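Long-range contacts in UDP-glucose:anthocyanidin 3-O-glucosyltransferase (Clitoria ternatea, PDB 4REL), which is a plant glycosyltransferase of the GT-B fold, with two Rossmann-like domains facing each other across a cleft: residues A[249-254]-A[323-328]; A[330-335]-A[350-355]. All coordinates share one frame; numbering follows the deposited sequence.

Contact 1 of 2, residues A[249-254]-A[323-328]; sequences IDSNGC and VSWVPQ
The Trp325 ring turns its six-membered edge toward the 249-254 turn. Asp250 CA and Asn252 ND2 lie at that edge, near the ring plane, while Ile249 O approaches CZ3 obliquely at 3.6 Å. One face of the ring is backed by Pro327 N of its own loop, 3.6 Å above the plane and offset toward the rim. The Asn252 amide enters between Trp325 and Val323. Its ND2 is 2.8 Å from Trp325 O, but at an angle too poor for a hydrogen bond; its OD1 packs on Val323 CG1 and accepts from a water that in turn accepts from Ser324 N. Trp325 heads the 44-residue PSPG box of plant glycosyltransferases, so the 249-254 loop, a type I turn from Asp250 to Gly253, abuts the start of that signature. The Asp250 side chain, swung away from its backbone N (chi1 -175°), crosses Pro327 at about a right angle and brings OD1 3.8 Å from Pro327 CD. The same OD1 takes Cys254 N on its syn side at 3.0 Å, and OD2 takes Leu255 N; the carboxylate thus holds the first amides of helix 254-259. Buried beside it, Cys254 SG packs 3.5 Å from Val326 CG1.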
# COMPACT_ATOMS: atom_id res chain seq x y z
N ILE A 249 -13.61 18.78 2.67
CA ILE A 249 -13.22 20.14 3.01
C ILE A 249 -11.78 20.18 3.53
O ILE A 249 -11.44 19.48 4.48
CB ILE A 249 -14.18 20.75 4.04
CG1 ILE A 249 -15.53 21.06 3.37
CG2 ILE A 249 -13.61 22.02 4.65
CD1 ILE A 249 -16.69 21.24 4.34
N ASP A 250 -10.95 20.98 2.88
CA ASP A 250 -9.56 21.21 3.29
C ASP A 250 -9.59 22.05 4.56
O ASP A 250 -9.30 23.24 4.53
CB ASP A 250 -8.85 21.95 2.16
CG ASP A 250 -7.36 22.14 2.40
OD1 ASP A 250 -6.78 21.51 3.32
OD2 ASP A 250 -6.76 22.93 1.64
N SER A 251 -9.94 21.42 5.68
CA SER A 251 -10.14 22.13 6.94
C SER A 251 -8.93 22.97 7.37
O SER A 251 -9.09 24.03 7.99
CB SER A 251 -10.56 21.16 8.05
OG SER A 251 -10.14 19.83 7.76
N ASN A 252 -7.73 22.52 7.02
CA ASN A 252 -6.52 23.22 7.41
C ASN A 252 -6.01 24.20 6.36
O ASN A 252 -5.01 24.87 6.57
CB ASN A 252 -5.41 22.22 7.76
CG ASN A 252 -5.89 21.11 8.69
OD1 ASN A 252 -5.99 21.30 9.90
ND2 ASN A 252 -6.18 19.95 8.11
N GLY A 253 -6.69 24.27 5.22
CA GLY A 253 -6.28 25.19 4.16
C GLY A 253 -4.92 24.87 3.56
O GLY A 253 -4.15 25.77 3.20
N CYS A 254 -4.63 23.58 3.43
CA CYS A 254 -3.34 23.12 2.93
C CYS A 254 -3.02 23.63 1.54
O CYS A 254 -1.92 24.13 1.29
CB CYS A 254 -3.30 21.60 2.91
SG CYS A 254 -3.16 20.88 4.53
N VAL A 323 -0.48 19.51 11.16
CA VAL A 323 -1.92 19.27 11.14
C VAL A 323 -2.23 17.79 11.31
O VAL A 323 -1.36 16.95 11.11
CB VAL A 323 -2.55 19.78 9.83
CG1 VAL A 323 -2.39 21.30 9.73
CG2 VAL A 323 -1.91 19.10 8.65
N SER A 324 -3.46 17.48 11.69
CA SER A 324 -3.85 16.11 11.97
C SER A 324 -4.16 15.33 10.70
O SER A 324 -4.05 14.11 10.67
CB SER A 324 -5.06 16.07 12.91
OG SER A 324 -4.74 16.67 14.15
N TRP A 325 -4.55 16.05 9.65
CA TRP A 325 -4.96 15.43 8.39
C TRP A 325 -4.71 16.37 7.21
O TRP A 325 -4.87 17.59 7.34
CB TRP A 325 -6.45 15.07 8.46
CG TRP A 325 -7.03 14.65 7.14
CD1 TRP A 325 -7.10 13.38 6.64
CD2 TRP A 325 -7.64 15.50 6.16
NE1 TRP A 325 -7.71 13.39 5.41
CE2 TRP A 325 -8.05 14.68 5.09
CE3 TRP A 325 -7.88 16.87 6.09
CZ2 TRP A 325 -8.68 15.19 3.96
CZ3 TRP A 325 -8.51 17.38 4.96
CH2 TRP A 325 -8.90 16.54 3.91
N VAL A 326 -4.33 15.81 6.07
CA VAL A 326 -4.27 16.56 4.82
C VAL A 326 -4.94 15.76 3.71
O VAL A 326 -5.01 14.54 3.78
CB VAL A 326 -2.81 16.88 4.38
CG1 VAL A 326 -2.08 17.65 5.46
CG2 VAL A 326 -2.06 15.61 4.04
N PRO A 327 -5.45 16.46 2.69
CA PRO A 327 -5.89 15.75 1.47
C PRO A 327 -4.64 15.33 0.69
O PRO A 327 -4.17 16.07 -0.18
CB PRO A 327 -6.70 16.82 0.73
CG PRO A 327 -6.09 18.12 1.15
CD PRO A 327 -5.61 17.93 2.58
N GLN A 328 -4.10 14.16 1.01
CA GLN A 328 -2.75 13.81 0.55
C GLN A 328 -2.62 13.76 -0.96
O GLN A 328 -1.62 14.23 -1.50
CB GLN A 328 -2.27 12.51 1.19
CG GLN A 328 -0.86 12.10 0.76
CD GLN A 328 -0.34 10.91 1.52
OE1 GLN A 328 0.15 11.05 2.64
NE2 GLN A 328 -0.44 9.74 0.91
O HOH W 1 -5.45 19.77 12.22

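Contact 2 of 2, residues A[330-335]-A[350-355]; sequences HVLSHG and MESVSN
Leu332 and Glu351 cross at about a right angle: the CD1 branch of Leu332 lies across the extended glutamate chain, 3.6 Å from Glu351 CB at its base and 3.8 Å from OE1 at its end. The carboxylate is held by neighbours, OE1 by Gln328 NE2 and OE2 by Ser329 OG and Asn347 ND2. The other leucine branch, CD2, comes to 4.2 Å from Ser352 OG, a hydroxyl hydrogen-bonded to Val357 O; Leu332 and Ser352 both also rest on Phe340 of strand 337-342. In this Rossmann-like domain, that strand separates helices 328-332 and 346-354 along the chain, and the contact joins two helices of the PSPG box of plant glycosyltransferases. Asn355 packs against the backbone at Leu332 and Ser333. With CG anti to its carbonyl carbon (chi1 -75°), its CB sits tightly against Leu332 O at 3.1 Å, and OD1 is equally close to Ser333 CB. The nitrogen of the same amide turns the other way, back to Glu351: ND2 donates to Glu351 O at 2.8 Å with an N-H...O angle of 147°, the donor tilted from the carbonyl plane. This bond fixes the amide's rotation and leaves OD1 facing Ser333.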
# COMPACT_ATOMS: atom_id res chain seq x y z
N HIS A 330 -4.16 15.51 -3.16
CA HIS A 330 -4.06 16.88 -3.64
C HIS A 330 -2.76 17.52 -3.22
O HIS A 330 -2.18 18.31 -3.97
CB HIS A 330 -5.24 17.71 -3.14
CG HIS A 330 -6.52 17.43 -3.86
ND1 HIS A 330 -7.32 16.34 -3.58
CD2 HIS A 330 -7.14 18.11 -4.86
CE1 HIS A 330 -8.37 16.36 -4.38
NE2 HIS A 330 -8.29 17.42 -5.16
N VAL A 331 -2.29 17.19 -2.01
CA VAL A 331 -1.01 17.74 -1.55
C VAL A 331 0.14 17.23 -2.40
O VAL A 331 0.97 18.02 -2.86
CB VAL A 331 -0.75 17.45 -0.06
CG1 VAL A 331 0.69 17.82 0.33
CG2 VAL A 331 -1.75 18.22 0.81
N LEU A 332 0.17 15.93 -2.66
CA LEU A 332 1.25 15.35 -3.46
C LEU A 332 1.19 15.80 -4.92
O LEU A 332 2.20 15.80 -5.62
CB LEU A 332 1.29 13.83 -3.32
CG LEU A 332 1.93 13.32 -2.01
CD1 LEU A 332 1.77 11.81 -1.87
CD2 LEU A 332 3.42 13.72 -1.96
N SER A 333 0.01 16.22 -5.38
CA SER A 333 -0.10 16.73 -6.74
C SER A 333 0.12 18.24 -6.83
O SER A 333 0.02 18.81 -7.92
CB SER A 333 -1.45 16.35 -7.36
OG SER A 333 -2.52 16.90 -6.63
N HIS A 334 0.44 18.88 -5.71
CA HIS A 334 0.68 20.33 -5.73
C HIS A 334 2.12 20.63 -6.10
O HIS A 334 3.06 20.07 -5.52
CB HIS A 334 0.33 20.99 -4.38
CG HIS A 334 0.20 22.48 -4.47
ND1 HIS A 334 1.27 23.31 -4.70
CD2 HIS A 334 -0.89 23.28 -4.37
CE1 HIS A 334 0.86 24.56 -4.73
NE2 HIS A 334 -0.45 24.58 -4.54
N GLY A 335 2.29 21.54 -7.05
CA GLY A 335 3.60 21.85 -7.59
C GLY A 335 4.57 22.42 -6.57
O GLY A 335 5.78 22.37 -6.78
N MET A 350 2.89 5.17 -4.30
CA MET A 350 2.18 5.26 -5.56
C MET A 350 1.83 6.71 -5.89
O MET A 350 2.05 7.17 -7.01
CB MET A 350 0.90 4.41 -5.50
CG MET A 350 0.11 4.33 -6.80
SD MET A 350 -0.96 5.76 -7.14
CE MET A 350 -2.34 5.46 -6.04
N GLU A 351 1.29 7.42 -4.89
CA GLU A 351 0.89 8.81 -5.08
C GLU A 351 2.10 9.69 -5.32
O GLU A 351 2.06 10.62 -6.13
CB GLU A 351 0.09 9.32 -3.87
CG GLU A 351 -1.33 8.75 -3.79
CD GLU A 351 -2.11 9.22 -2.57
OE1 GLU A 351 -1.54 9.89 -1.69
OE2 GLU A 351 -3.32 8.91 -2.49
N SER A 352 3.19 9.40 -4.62
CA SER A 352 4.38 10.23 -4.78
C SER A 352 4.98 10.08 -6.19
O SER A 352 5.27 11.08 -6.86
CB SER A 352 5.42 9.88 -3.72
OG SER A 352 6.28 10.99 -3.48
N VAL A 353 5.15 8.85 -6.65
CA VAL A 353 5.81 8.66 -7.94
C VAL A 353 4.92 9.11 -9.09
O VAL A 353 5.41 9.58 -10.12
CB VAL A 353 6.32 7.22 -8.17
CG1 VAL A 353 7.36 6.84 -7.10
CG2 VAL A 353 5.18 6.22 -8.20
N SER A 354 3.61 8.99 -8.93
CA SER A 354 2.71 9.39 -10.01
C SER A 354 2.66 10.91 -10.14
O SER A 354 2.24 11.44 -11.17
CB SER A 354 1.31 8.79 -9.84
OG SER A 354 0.71 9.23 -8.64
N ASN A 355 3.12 11.61 -9.11
CA ASN A 355 3.13 13.07 -9.12
C ASN A 355 4.51 13.71 -9.28
O ASN A 355 4.64 14.93 -9.24
CB ASN A 355 2.44 13.62 -7.87
CG ASN A 355 0.94 13.48 -7.93
OD1 ASN A 355 0.29 14.13 -8.74
ND2 ASN A 355 0.39 12.63 -7.06

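How the contacts relate
Both contacts belong to the C-terminal Rossmann-like domain, on the same side of the chain's centre, with their own centres about 15 Å apart. They come in series: contact 1 closes as the chain leaves edge strand 320-323, and contact 2 opens within helix 328-332, which lies on the long connection to strand 337-342 on the far side of strands 296-299 and 266-270. Helix 328-332 belongs to both, with Gln328 in contact 1 and the residues from His330 on in contact 2, and its Val331 packs against Val326 and Cys254. Contact 1 thus sets the 249-254 loop against the start of the PSPG box, whereas contact 2 joins two helices within it.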